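Long-range contacts in phosphoribosylaminoimidazole carboxylase, ATPase subunit (Thermotoga maritima, PDB 3AX6), which probably catalyses the ATP-dependent carboxylation of 5-aminoimidazole ribonucleotide by hydrogencarbonate to N5-carboxyaminoimidazole ribonucleotide, a step of purine biosynthesis: residues 4-9 and 25-30; 331-336 and 344-349; 14-19 and 276-281. One frame throughout, in Å; residues are numbered along the deposited sequence.

In the fold
Starting from the N terminus, strand 3-7 runs into helix 11-22 and then strand 26-31, and contact 1 closes this short beta-alpha-beta loop by pairing the two strands. Contact 3 starts inside that loop, on the helix, and reaches more than 250 residues onward to helix 277-285; its span therefore crosses that of contact 1. The two contacts touch through the connecting helix, from which M15, M16 and E19 meet the later helix. Contact 2 opens only after both have closed and pairs the strands of a C-terminal hairpin. The N-terminal Rossmann-like sheet, the ATP-grasp region and the C-terminal domain are thus brought together around helix 11-22.

Contact 1: 4-9 and 25-30; sequences IGIIGG and FYVIVL
I4 opens a parallel strand pair in which its N-H donates to Y26 O and its carbonyl accepts from I28 N, so I4 bonds the neighbouring strand through both groups, straddling V27. The first bond is short, I4 N to Y26 O at 2.7 Å, and runs nearly along the C=O axis. The side chain of I4 turns CG1 beside the backbone N (chi1 -66°) and extends CD1 to the ring of F25, lying 3.8 Å from F25 CG in an off-centre CH-pi contact. At G5 no side chain intervenes, and its CA donates a C-H...O contact to I28 O, 3.3 Å away. The same carbonyl takes the N-H of I6, while I6 O receives L30 N at 2.9 Å. On the face shared with V27 and V29, I6 CD1 reaches V27 CG2 at 3.7 Å, and T17 of helix 11-22 packs over this patch. I7 turns to the other face, where its CG2 lies 4.2 Å from L30 CD2; the two side chains run side by side, and L59 of helix 53-61 touches both. Just past the end of the strand, G8 N-H reaches L30 O at 2.8 Å. Beyond it, G9 CA sits against V29 CG1, and G9 N bonds to D31 OD1. G8 belongs to a glycine pattern resembling the Rossmann GxGxxG, here in the turn between strand 3-7 and helix 11-22 of a beta-alpha-beta crossover. The chemistry implies a division of labour: five backbone bonds fix the parallel register and satisfy buried polar atoms, while aliphatic branches on both faces join the sheet to its flanking helices.

Contact 2: 331-336 and 344-349; sequences HFYGKK and MGHFTV
H331 pairs with H346 near the loop end of the antiparallel beta hairpin formed by strands 328-332 and 343-350. Each donates its N-H to the other's carbonyl, and Y333 N bonds to M344 O just beyond the strand. Strand 328-332 is outermost in the sheet within its own chain, and F332, in a non-hydrogen-bonded pair with G345, makes backbone hydrogen bonds to the second subunit. M344 and G345 together face L304 of strand 299-305 as a classic beta bulge. Three aromatic side chains cluster here. H346 CG sits between its backbone N and carbonyl carbon (chi1 70°), which brings one ring face against H331 CB, 3.7 Å from the ring centroid. The imidazole of H331 meets that of H346 obliquely, with planes 38° apart. A true ring stack on H346 comes from H267. Y333 CG lies beside its own backbone N (chi1 -42°), directing the ring to G345 and H346: G345 CA faces the ring, though their closeness in the model is doubtful, and the rings of Y333 and H346 meet rim to rim. Away from the cluster, the selenomethionine M344, bent at chi2 and chi3, lays its selenium 4.0 Å from CD of the extended K335. At the H346 ring edge, Y333 OH is hydrogen-bonded to H346 ND1, 2.8 Å away.

Contact 3: 14-19 and 276-281; sequences KMMTLE and SQFEQH
Helix 11-22, the connection of the N-terminal beta-alpha-beta unit, packs here on the first turn of helix 277-285, the short axes crossing at -64° and 8.6 Å apart. F278 is the wedge between them. The selenomethionine M15 places CB over the ring centre, 3.5 Å from the centroid, and its bent chain carries the selenium obliquely beside the ring. Q277 CG covers the opposite face, while M16 CG, from the second selenomethionine, arrives at the ring edge, 3.6 Å from F278 CD1. With chi3 at 49°, the M16 chain bends to bring CE to the edge of H281, 3.5 Å from CD2; H281 NE2 is bonded to T67 OG1. E19 lays CG against F278 CB at 3.7 Å. Its OE1 lies 4.1 Å from E279 OE1, a close approach of like charges probably eased by R283, in a salt bridge with E279 OE2, and by a long, weak ion pair of E19 OE1 with K22. A water at 2.8 Å from S276 OG bonds weakly to E19 OE2. S276 OG also accepts from E279 N, capping the helix start. The M15 selenium beside the F278 ring makes this a Met-aromatic contact at the core of a crossed helix-helix packing.

Contact 1: 4-9 and 25-30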
ATOM      1  N   ILE A   4     -17.575   8.698   0.448  1.00 17.88           N
ATOM      2  CA  ILE A   4     -17.364   8.386  -0.960  1.00 13.79           C
ATOM      3  C   ILE A   4     -18.118   7.101  -1.287  1.00 13.89           C
ATOM      4  O   ILE A   4     -17.940   6.076  -0.620  1.00 14.21           O
ATOM      5  CB  ILE A   4     -15.866   8.173  -1.284  1.00 12.26           C
ATOM      6  CG1 ILE A   4     -15.097   9.488  -1.107  1.00  9.56           C
ATOM      7  CG2 ILE A   4     -15.709   7.655  -2.708  1.00 10.30           C
ATOM      8  CD1 ILE A   4     -13.605   9.358  -1.301  1.00  6.58           C
ATOM      9  N   GLY A   5     -18.970   7.165  -2.302  1.00 11.90           N
ATOM     10  CA  GLY A   5     -19.723   5.997  -2.708  1.00 12.72           C
ATOM     11  C   GLY A   5     -19.028   5.367  -3.901  1.00 14.76           C
ATOM     12  O   GLY A   5     -18.603   6.074  -4.824  1.00 13.52           O
ATOM     13  N   ILE A   6     -18.901   4.043  -3.885  1.00 13.94           N
ATOM     14  CA  ILE A   6     -18.241   3.337  -4.975  1.00 14.33           C
ATOM     15  C   ILE A   6     -19.116   2.229  -5.548  1.00 14.75           C
ATOM     16  O   ILE A   6     -19.496   1.301  -4.840  1.00 16.85           O
ATOM     17  CB  ILE A   6     -16.905   2.702  -4.513  1.00 13.57           C
ATOM     18  CG1 ILE A   6     -15.996   3.766  -3.901  1.00 12.82           C
ATOM     19  CG2 ILE A   6     -16.200   2.051  -5.698  1.00 13.49           C
ATOM     20  CD1 ILE A   6     -14.672   3.218  -3.411  1.00 12.40           C
ATOM     21  N   ILE A   7     -19.436   2.335  -6.833  1.00 16.12           N
ATOM     22  CA  ILE A   7     -20.245   1.328  -7.514  1.00 14.53           C
ATOM     23  C   ILE A   7     -19.277   0.312  -8.115  1.00 14.23           C
ATOM     24  O   ILE A   7     -18.530   0.632  -9.039  1.00 14.15           O
ATOM     25  CB  ILE A   7     -21.094   1.959  -8.644  1.00 14.30           C
ATOM     26  CG1 ILE A   7     -22.037   3.012  -8.051  1.00 15.00           C
ATOM     27  CG2 ILE A   7     -21.884   0.872  -9.379  1.00 12.30           C
ATOM     28  CD1 ILE A   7     -22.745   3.884  -9.081  1.00 13.78           C
ATOM     29  N   GLY A   8     -19.292  -0.905  -7.581  1.00 13.83           N
ATOM     30  CA  GLY A   8     -18.404  -1.947  -8.060  1.00 12.67           C
ATOM     31  C   GLY A   8     -17.536  -2.422  -6.913  1.00 15.23           C
ATOM     32  O   GLY A   8     -16.672  -1.681  -6.438  1.00 14.87           O
ATOM     33  N   GLY A   9     -17.761  -3.656  -6.466  1.00 15.34           N
ATOM     34  CA  GLY A   9     -17.000  -4.197  -5.351  1.00 15.59           C
ATOM     35  C   GLY A   9     -15.842  -5.110  -5.710  1.00 15.86           C
ATOM     36  O   GLY A   9     -15.315  -5.815  -4.851  1.00 16.29           O
ATOM     37  N   PHE A  25     -11.409   9.046   4.499  1.00 18.36           N
ATOM     38  CA  PHE A  25     -12.770   9.122   4.014  1.00 17.35           C
ATOM     39  C   PHE A  25     -13.617   7.932   4.436  1.00 17.96           C
ATOM     40  O   PHE A  25     -13.103   6.861   4.754  1.00 17.53           O
ATOM     41  CB  PHE A  25     -12.768   9.245   2.491  1.00 17.58           C
ATOM     42  CG  PHE A  25     -12.168  10.522   1.992  1.00 17.56           C
ATOM     43  CD1 PHE A  25     -12.784  11.740   2.255  1.00 18.39           C
ATOM     44  CD2 PHE A  25     -10.981  10.514   1.270  1.00 16.83           C
ATOM     45  CE1 PHE A  25     -12.223  12.934   1.803  1.00 18.65           C
ATOM     46  CE2 PHE A  25     -10.416  11.697   0.817  1.00 16.55           C
ATOM     47  CZ  PHE A  25     -11.038  12.911   1.085  1.00 17.79           C
ATOM     48  N   TYR A  26     -14.926   8.138   4.442  1.00 18.46           N
ATOM     49  CA  TYR A  26     -15.867   7.093   4.800  1.00 18.86           C
ATOM     50  C   TYR A  26     -16.321   6.520   3.463  1.00 19.24           C
ATOM     51  O   TYR A  26     -16.685   7.279   2.568  1.00 18.57           O
ATOM     52  CB  TYR A  26     -17.063   7.700   5.533  1.00 20.43           C
ATOM     53  CG  TYR A  26     -18.019   6.691   6.117  1.00 21.83           C
ATOM     54  CD1 TYR A  26     -17.810   6.165   7.389  1.00 24.95           C
ATOM     55  CD2 TYR A  26     -19.148   6.280   5.412  1.00 23.86           C
ATOM     56  CE1 TYR A  26     -18.703   5.262   7.952  1.00 25.25           C
ATOM     57  CE2 TYR A  26     -20.051   5.370   5.968  1.00 25.23           C
ATOM     58  CZ  TYR A  26     -19.821   4.870   7.239  1.00 24.97           C
ATOM     59  OH  TYR A  26     -20.711   4.000   7.814  1.00 27.51           O
ATOM     60  N   VAL A  27     -16.296   5.198   3.312  1.00 18.83           N
ATOM     61  CA  VAL A  27     -16.707   4.599   2.047  1.00 19.33           C
ATOM     62  C   VAL A  27     -17.854   3.610   2.115  1.00 19.66           C
ATOM     63  O   VAL A  27     -17.882   2.707   2.952  1.00 20.59           O
ATOM     64  CB  VAL A  27     -15.538   3.890   1.341  1.00 19.67           C
ATOM     65  CG1 VAL A  27     -14.935   2.848   2.259  1.00 24.17           C
ATOM     66  CG2 VAL A  27     -16.035   3.223   0.062  1.00 16.15           C
ATOM     67  N   ILE A  28     -18.799   3.797   1.208  1.00 20.46           N
ATOM     68  CA  ILE A  28     -19.954   2.931   1.098  1.00 22.27           C
ATOM     69  C   ILE A  28     -19.876   2.313  -0.304  1.00 22.66           C
ATOM     70  O   ILE A  28     -19.838   3.030  -1.309  1.00 21.81           O
ATOM     71  CB  ILE A  28     -21.275   3.743   1.330  1.00 25.00           C
ATOM     72  CG1 ILE A  28     -22.429   3.155   0.517  1.00 25.56           C
ATOM     73  CG2 ILE A  28     -21.060   5.207   1.005  1.00 28.32           C
ATOM     74  CD1 ILE A  28     -22.877   1.789   0.978  1.00 27.58           C
ATOM     75  N   VAL A  29     -19.809   0.980  -0.348  1.00 21.01           N
ATOM     76  CA  VAL A  29     -19.710   0.214  -1.597  1.00 19.46           C
ATOM     77  C   VAL A  29     -21.044  -0.410  -2.052  1.00 18.86           C
ATOM     78  O   VAL A  29     -21.820  -0.913  -1.241  1.00 16.13           O
ATOM     79  CB  VAL A  29     -18.649  -0.932  -1.457  1.00 17.87           C
ATOM     80  CG1 VAL A  29     -18.762  -1.910  -2.612  1.00 17.01           C
ATOM     81  CG2 VAL A  29     -17.245  -0.353  -1.398  1.00 16.19           C
ATOM     82  N   LEU A  30     -21.297  -0.363  -3.356  1.00 17.74           N
ATOM     83  CA  LEU A  30     -22.504  -0.945  -3.927  1.00 18.85           C
ATOM     84  C   LEU A  30     -22.071  -2.042  -4.888  1.00 18.62           C
ATOM     85  O   LEU A  30     -21.351  -1.784  -5.853  1.00 15.96           O
ATOM     86  CB  LEU A  30     -23.333   0.109  -4.666  1.00 18.65           C
ATOM     87  CG  LEU A  30     -24.632  -0.384  -5.328  1.00 20.70           C
ATOM     88  CD1 LEU A  30     -25.550   0.803  -5.587  1.00 19.29           C
ATOM     89  CD2 LEU A  30     -24.330  -1.130  -6.646  1.00 19.71           C
TER

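Contact 2: 331-336 and 344-349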
ATOM      1  N   HIS A 331       1.031  -9.596  -5.403  1.00 18.56           N
ATOM      2  CA  HIS A 331      -0.234  -8.965  -5.060  1.00 20.12           C
ATOM      3  C   HIS A 331      -1.374  -9.916  -5.435  1.00 20.22           C
ATOM      4  O   HIS A 331      -1.969  -9.805  -6.497  1.00 20.81           O
ATOM      5  CB  HIS A 331      -0.394  -7.646  -5.813  1.00 22.03           C
ATOM      6  CG  HIS A 331      -1.437  -6.748  -5.231  1.00 24.59           C
ATOM      7  ND1 HIS A 331      -2.606  -7.228  -4.677  1.00 26.41           N
ATOM      8  CD2 HIS A 331      -1.505  -5.398  -5.143  1.00 26.38           C
ATOM      9  CE1 HIS A 331      -3.348  -6.213  -4.275  1.00 26.75           C
ATOM     10  NE2 HIS A 331      -2.704  -5.092  -4.546  1.00 27.18           N
ATOM     11  N   PHE A 332      -1.664 -10.853  -4.544  1.00 22.96           N
ATOM     12  CA  PHE A 332      -2.715 -11.844  -4.751  1.00 23.85           C
ATOM     13  C   PHE A 332      -4.043 -11.280  -4.242  1.00 24.58           C
ATOM     14  O   PHE A 332      -4.152 -10.917  -3.073  1.00 23.80           O
ATOM     15  CB  PHE A 332      -2.345 -13.111  -3.978  1.00 23.73           C
ATOM     16  CG  PHE A 332      -3.309 -14.242  -4.145  1.00 24.16           C
ATOM     17  CD1 PHE A 332      -3.293 -15.021  -5.290  1.00 25.59           C
ATOM     18  CD2 PHE A 332      -4.207 -14.556  -3.131  1.00 25.78           C
ATOM     19  CE1 PHE A 332      -4.152 -16.107  -5.425  1.00 27.60           C
ATOM     20  CE2 PHE A 332      -5.073 -15.636  -3.252  1.00 26.89           C
ATOM     21  CZ  PHE A 332      -5.045 -16.417  -4.403  1.00 28.08           C
ATOM     22  N   TYR A 333      -5.042 -11.184  -5.118  1.00 25.56           N
ATOM     23  CA  TYR A 333      -6.342 -10.668  -4.704  1.00 26.95           C
ATOM     24  C   TYR A 333      -7.043 -11.826  -3.993  1.00 29.32           C
ATOM     25  O   TYR A 333      -6.933 -12.977  -4.418  1.00 32.23           O
ATOM     26  CB  TYR A 333      -7.183 -10.221  -5.906  1.00 23.96           C
ATOM     27  CG  TYR A 333      -6.442  -9.460  -6.988  1.00 22.03           C
ATOM     28  CD1 TYR A 333      -5.468  -8.510  -6.672  1.00 20.75           C
ATOM     29  CD2 TYR A 333      -6.738  -9.672  -8.336  1.00 21.52           C
ATOM     30  CE1 TYR A 333      -4.802  -7.790  -7.675  1.00 18.15           C
ATOM     31  CE2 TYR A 333      -6.081  -8.954  -9.352  1.00 19.57           C
ATOM     32  CZ  TYR A 333      -5.113  -8.019  -9.012  1.00 18.03           C
ATOM     33  OH  TYR A 333      -4.447  -7.333 -10.006  1.00 14.53           O
ATOM     34  N   GLY A 334      -7.766 -11.530  -2.922  1.00 29.75           N
ATOM     35  CA  GLY A 334      -8.438 -12.588  -2.192  1.00 33.04           C
ATOM     36  C   GLY A 334      -9.743 -13.080  -2.792  1.00 34.95           C
ATOM     37  O   GLY A 334     -10.804 -12.908  -2.192  1.00 37.00           O
ATOM     38  N   LYS A 335      -9.689 -13.691  -3.971  1.00 34.21           N
ATOM     39  CA  LYS A 335     -10.912 -14.195  -4.580  1.00 34.42           C
ATOM     40  C   LYS A 335     -11.253 -15.556  -3.990  1.00 34.60           C
ATOM     41  O   LYS A 335     -10.387 -16.421  -3.836  1.00 33.31           O
ATOM     42  CB  LYS A 335     -10.775 -14.245  -6.109  1.00 34.01           C
ATOM     43  CG  LYS A 335     -10.780 -12.837  -6.711  1.00 32.57           C
ATOM     44  CD  LYS A 335     -10.785 -12.793  -8.226  1.00 32.32           C
ATOM     45  CE  LYS A 335     -10.973 -11.351  -8.686  1.00 31.97           C
ATOM     46  NZ  LYS A 335     -10.857 -11.156 -10.156  1.00 34.14           N
ATOM     47  N   LYS A 336     -12.523 -15.721  -3.637  1.00 35.37           N
ATOM     48  CA  LYS A 336     -12.995 -16.949  -3.021  1.00 36.55           C
ATOM     49  C   LYS A 336     -13.077 -18.178  -3.912  1.00 36.55           C
ATOM     50  O   LYS A 336     -13.669 -19.181  -3.521  1.00 36.86           O
ATOM     51  CB  LYS A 336     -14.347 -16.704  -2.342  1.00 38.22           C
ATOM     52  CG  LYS A 336     -15.207 -15.614  -2.969  1.00 39.40           C
ATOM     53  CD  LYS A 336     -16.506 -15.449  -2.177  1.00 40.38           C
ATOM     54  CE  LYS A 336     -17.345 -14.272  -2.660  1.00 40.27           C
ATOM     55  NZ  LYS A 336     -16.729 -12.950  -2.325  1.00 41.54           N
HETATM   56  N   MSE A 344      -6.556 -13.509 -10.887  1.00 19.19           N
HETATM   57  CA  MSE A 344      -6.434 -13.795  -9.463  1.00 18.72           C
HETATM   58  C   MSE A 344      -5.473 -12.830  -8.770  1.00 17.82           C
HETATM   59  O   MSE A 344      -5.403 -12.782  -7.546  1.00 19.26           O
HETATM   60  CB  MSE A 344      -5.952 -15.231  -9.264  1.00 18.76           C
HETATM   61  CG  MSE A 344      -6.894 -16.282  -9.833  1.00 19.72           C
HETATM   62 SE   MSE A 344      -8.665 -16.125  -9.075  1.00 23.97          SE
HETATM   63  CE  MSE A 344      -8.368 -17.108  -7.426  1.00 16.82           C
ATOM     64  N   GLY A 345      -4.725 -12.068  -9.555  1.00 16.97           N
ATOM     65  CA  GLY A 345      -3.786 -11.127  -8.974  1.00 14.13           C
ATOM     66  C   GLY A 345      -2.701 -10.753  -9.958  1.00 12.67           C
ATOM     67  O   GLY A 345      -2.833 -10.982 -11.164  1.00 11.78           O
ATOM     68  N   HIS A 346      -1.637 -10.150  -9.446  1.00  9.02           N
ATOM     69  CA  HIS A 346      -0.509  -9.777 -10.278  1.00  9.51           C
ATOM     70  C   HIS A 346       0.740  -9.751  -9.415  1.00 10.74           C
ATOM     71  O   HIS A 346       0.654  -9.773  -8.185  1.00 10.30           O
ATOM     72  CB  HIS A 346      -0.729  -8.397 -10.945  1.00 11.78           C
ATOM     73  CG  HIS A 346      -0.675  -7.229 -10.001  1.00 11.57           C
ATOM     74  ND1 HIS A 346      -1.786  -6.750  -9.340  1.00 12.30           N
ATOM     75  CD2 HIS A 346       0.357  -6.440  -9.615  1.00 14.19           C
ATOM     76  CE1 HIS A 346      -1.441  -5.717  -8.590  1.00 12.53           C
ATOM     77  NE2 HIS A 346      -0.146  -5.508  -8.738  1.00 10.74           N
ATOM     78  N   PHE A 347       1.900  -9.757 -10.061  1.00  8.51           N
ATOM     79  CA  PHE A 347       3.153  -9.666  -9.347  1.00 10.02           C
ATOM     80  C   PHE A 347       3.965  -8.644 -10.117  1.00 11.40           C
ATOM     81  O   PHE A 347       3.735  -8.433 -11.310  1.00 13.65           O
ATOM     82  CB  PHE A 347       3.853 -11.038  -9.224  1.00 10.01           C
ATOM     83  CG  PHE A 347       4.415 -11.585 -10.508  1.00 10.14           C
ATOM     84  CD1 PHE A 347       5.645 -11.151 -10.991  1.00  8.72           C
ATOM     85  CD2 PHE A 347       3.740 -12.590 -11.201  1.00  8.07           C
ATOM     86  CE1 PHE A 347       6.199 -11.713 -12.138  1.00  9.94           C
ATOM     87  CE2 PHE A 347       4.280 -13.159 -12.348  1.00  9.65           C
ATOM     88  CZ  PHE A 347       5.510 -12.727 -12.821  1.00 11.37           C
ATOM     89  N   THR A 348       4.880  -7.976  -9.427  1.00 11.79           N
ATOM     90  CA  THR A 348       5.694  -6.940 -10.043  1.00 12.00           C
ATOM     91  C   THR A 348       7.167  -7.159  -9.753  1.00 12.04           C
ATOM     92  O   THR A 348       7.540  -7.668  -8.698  1.00 10.95           O
ATOM     93  CB  THR A 348       5.302  -5.553  -9.512  1.00 14.19           C
ATOM     94  OG1 THR A 348       3.915  -5.310  -9.781  1.00 16.76           O
ATOM     95  CG2 THR A 348       6.123  -4.480 -10.183  1.00 17.47           C
ATOM     96  N   VAL A 349       8.004  -6.772 -10.702  1.00 11.98           N
ATOM     97  CA  VAL A 349       9.435  -6.917 -10.542  1.00 12.54           C
ATOM     98  C   VAL A 349      10.065  -5.560 -10.789  1.00 14.87           C
ATOM     99  O   VAL A 349      10.097  -5.082 -11.929  1.00 15.32           O
ATOM    100  CB  VAL A 349      10.005  -7.942 -11.549  1.00 12.45           C
ATOM    101  CG1 VAL A 349      11.517  -7.900 -11.536  1.00 10.17           C
ATOM    102  CG2 VAL A 349       9.511  -9.340 -11.197  1.00 10.45           C
TER

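Contact 3: 14-19 and 276-281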
ATOM      1  N   LYS A  14     -11.861  -2.365  -4.475  1.00 14.82           N
ATOM      2  CA  LYS A  14     -11.287  -2.664  -3.173  1.00 15.02           C
ATOM      3  C   LYS A  14     -10.046  -1.815  -2.983  1.00 15.73           C
ATOM      4  O   LYS A  14      -9.854  -1.210  -1.935  1.00 13.16           O
ATOM      5  CB  LYS A  14     -10.916  -4.140  -3.072  1.00 15.86           C
ATOM      6  CG  LYS A  14     -10.161  -4.500  -1.797  1.00 15.99           C
ATOM      7  CD  LYS A  14      -9.881  -5.991  -1.743  1.00 17.70           C
ATOM      8  CE  LYS A  14      -9.100  -6.378  -0.504  1.00 15.61           C
ATOM      9  NZ  LYS A  14      -9.074  -7.861  -0.393  1.00 16.25           N
HETATM   10  N   MSE A  15      -9.205  -1.772  -4.012  1.00 17.44           N
HETATM   11  CA  MSE A  15      -7.978  -0.990  -3.965  1.00 18.80           C
HETATM   12  C   MSE A  15      -8.297   0.496  -3.827  1.00 17.46           C
HETATM   13  O   MSE A  15      -7.571   1.226  -3.157  1.00 18.78           O
HETATM   14  CB  MSE A  15      -7.138  -1.285  -5.209  1.00 22.82           C
HETATM   15  CG  MSE A  15      -6.749  -2.760  -5.282  1.00 27.80           C
HETATM   16 SE   MSE A  15      -5.873  -3.357  -6.905  1.00 37.15          SE
HETATM   17  CE  MSE A  15      -4.061  -2.958  -6.386  1.00 28.19           C
HETATM   18  N   MSE A  16      -9.390   0.940  -4.446  1.00 17.44           N
HETATM   19  CA  MSE A  16      -9.819   2.339  -4.334  1.00 18.68           C
HETATM   20  C   MSE A  16     -10.300   2.555  -2.893  1.00 17.04           C
HETATM   21  O   MSE A  16      -9.958   3.542  -2.242  1.00 14.86           O
HETATM   22  CB  MSE A  16     -10.991   2.642  -5.279  1.00 21.05           C
HETATM   23  CG  MSE A  16     -10.686   2.633  -6.770  1.00 27.33           C
HETATM   24 SE   MSE A  16     -12.318   2.861  -7.821  1.00 34.12          SE
HETATM   25  CE  MSE A  16     -13.029   4.365  -6.889  1.00 26.53           C
ATOM     26  N   THR A  17     -11.114   1.619  -2.414  1.00 15.68           N
ATOM     27  CA  THR A  17     -11.656   1.679  -1.064  1.00 15.74           C
ATOM     28  C   THR A  17     -10.545   1.870  -0.024  1.00 16.88           C
ATOM     29  O   THR A  17     -10.591   2.825   0.761  1.00 16.12           O
ATOM     30  CB  THR A  17     -12.460   0.388  -0.720  1.00 14.27           C
ATOM     31  OG1 THR A  17     -13.635   0.312  -1.540  1.00 10.67           O
ATOM     32  CG2 THR A  17     -12.867   0.387   0.744  1.00 12.89           C
ATOM     33  N   LEU A  18      -9.548   0.980  -0.023  1.00 16.73           N
ATOM     34  CA  LEU A  18      -8.457   1.082   0.948  1.00 16.81           C
ATOM     35  C   LEU A  18      -7.777   2.445   0.892  1.00 16.16           C
ATOM     36  O   LEU A  18      -7.613   3.099   1.914  1.00 17.71           O
ATOM     37  CB  LEU A  18      -7.408  -0.018   0.740  1.00 16.23           C
ATOM     38  CG  LEU A  18      -7.668  -1.453   1.222  1.00 15.95           C
ATOM     39  CD1 LEU A  18      -8.165  -1.464   2.669  1.00 14.07           C
ATOM     40  CD2 LEU A  18      -8.686  -2.095   0.334  1.00 19.80           C
ATOM     41  N   GLU A  19      -7.392   2.884  -0.300  1.00 15.14           N
ATOM     42  CA  GLU A  19      -6.726   4.176  -0.435  1.00 14.87           C
ATOM     43  C   GLU A  19      -7.605   5.316   0.031  1.00 13.88           C
ATOM     44  O   GLU A  19      -7.113   6.306   0.562  1.00 13.44           O
ATOM     45  CB  GLU A  19      -6.298   4.421  -1.885  1.00 13.65           C
ATOM     46  CG  GLU A  19      -5.053   3.661  -2.298  1.00 20.10           C
ATOM     47  CD  GLU A  19      -3.863   3.965  -1.395  1.00 24.99           C
ATOM     48  OE1 GLU A  19      -3.594   5.163  -1.135  1.00 22.63           O
ATOM     49  OE2 GLU A  19      -3.192   3.006  -0.947  1.00 28.22           O
ATOM     50  N   SER A 276       0.243   6.173  -6.100  1.00 12.49           N
ATOM     51  CA  SER A 276      -0.444   5.165  -6.898  1.00 12.75           C
ATOM     52  C   SER A 276      -1.683   5.716  -7.605  1.00 12.28           C
ATOM     53  O   SER A 276      -2.276   6.713  -7.174  1.00 11.02           O
ATOM     54  CB  SER A 276      -0.857   3.984  -6.023  1.00 13.44           C
ATOM     55  OG  SER A 276      -2.043   4.285  -5.316  1.00 17.47           O
ATOM     56  N   GLN A 277      -2.077   5.037  -8.677  1.00 10.12           N
ATOM     57  CA  GLN A 277      -3.233   5.440  -9.465  1.00 10.90           C
ATOM     58  C   GLN A 277      -4.509   5.483  -8.630  1.00 10.64           C
ATOM     59  O   GLN A 277      -5.422   6.251  -8.930  1.00 10.10           O
ATOM     60  CB  GLN A 277      -3.425   4.489 -10.652  1.00 10.01           C
ATOM     61  CG  GLN A 277      -3.939   3.102 -10.287  1.00  8.92           C
ATOM     62  CD  GLN A 277      -4.328   2.302 -11.515  1.00 11.32           C
ATOM     63  OE1 GLN A 277      -4.835   2.859 -12.491  1.00 10.37           O
ATOM     64  NE2 GLN A 277      -4.108   0.992 -11.472  1.00  9.65           N
ATOM     65  N   PHE A 278      -4.562   4.664  -7.583  1.00 12.33           N
ATOM     66  CA  PHE A 278      -5.730   4.601  -6.707  1.00 12.17           C
ATOM     67  C   PHE A 278      -5.799   5.787  -5.748  1.00 13.48           C
ATOM     68  O   PHE A 278      -6.876   6.322  -5.494  1.00 13.70           O
ATOM     69  CB  PHE A 278      -5.731   3.276  -5.953  1.00 10.95           C
ATOM     70  CG  PHE A 278      -5.934   2.086  -6.846  1.00 10.46           C
ATOM     71  CD1 PHE A 278      -7.207   1.764  -7.317  1.00  9.77           C
ATOM     72  CD2 PHE A 278      -4.856   1.301  -7.239  1.00  6.29           C
ATOM     73  CE1 PHE A 278      -7.399   0.674  -8.168  1.00 10.57           C
ATOM     74  CE2 PHE A 278      -5.036   0.214  -8.084  1.00  6.90           C
ATOM     75  CZ  PHE A 278      -6.307  -0.103  -8.551  1.00 10.00           C
ATOM     76  N   GLU A 279      -4.657   6.198  -5.210  1.00 13.98           N
ATOM     77  CA  GLU A 279      -4.646   7.364  -4.342  1.00 13.76           C
ATOM     78  C   GLU A 279      -4.952   8.568  -5.236  1.00 12.49           C
ATOM     79  O   GLU A 279      -5.727   9.449  -4.879  1.00 13.59           O
ATOM     80  CB  GLU A 279      -3.269   7.578  -3.709  1.00 14.81           C
ATOM     81  CG  GLU A 279      -3.216   8.826  -2.846  1.00 13.84           C
ATOM     82  CD  GLU A 279      -1.830   9.158  -2.360  1.00 14.49           C
ATOM     83  OE1 GLU A 279      -1.015   8.228  -2.214  1.00 17.65           O
ATOM     84  OE2 GLU A 279      -1.562  10.348  -2.107  1.00 13.17           O
ATOM     85  N   GLN A 280      -4.327   8.583  -6.407  1.00 11.78           N
ATOM     86  CA  GLN A 280      -4.488   9.669  -7.369  1.00 11.59           C
ATOM     87  C   GLN A 280      -5.957   9.862  -7.737  1.00 10.89           C
ATOM     88  O   GLN A 280      -6.448  10.994  -7.817  1.00 11.66           O
ATOM     89  CB  GLN A 280      -3.666   9.368  -8.627  1.00 10.88           C
ATOM     90  CG  GLN A 280      -3.402  10.573  -9.511  1.00 13.40           C
ATOM     91  CD  GLN A 280      -2.478  11.580  -8.848  1.00 16.03           C
ATOM     92  OE1 GLN A 280      -2.867  12.282  -7.913  1.00 16.00           O
ATOM     93  NE2 GLN A 280      -1.241  11.642  -9.320  1.00 15.52           N
ATOM     94  N   HIS A 281      -6.652   8.749  -7.952  1.00  8.77           N
ATOM     95  CA  HIS A 281      -8.063   8.775  -8.306  1.00  8.72           C
ATOM     96  C   HIS A 281      -8.895   9.433  -7.207  1.00  8.91           C
ATOM     97  O   HIS A 281      -9.806  10.226  -7.491  1.00  9.18           O
ATOM     98  CB  HIS A 281      -8.567   7.351  -8.556  1.00  8.02           C
ATOM     99  CG  HIS A 281      -9.978   7.289  -9.054  1.00  9.05           C
ATOM    100  ND1 HIS A 281     -10.358   7.799 -10.278  1.00  6.54           N
ATOM    101  CD2 HIS A 281     -11.103   6.788  -8.488  1.00  6.96           C
ATOM    102  CE1 HIS A 281     -11.656   7.616 -10.444  1.00  8.37           C
ATOM    103  NE2 HIS A 281     -12.132   7.005  -9.371  1.00 11.23           N
TER
HETATM  104  O   HOH W   1      -2.215   2.197  -3.438  1.00 13.29           O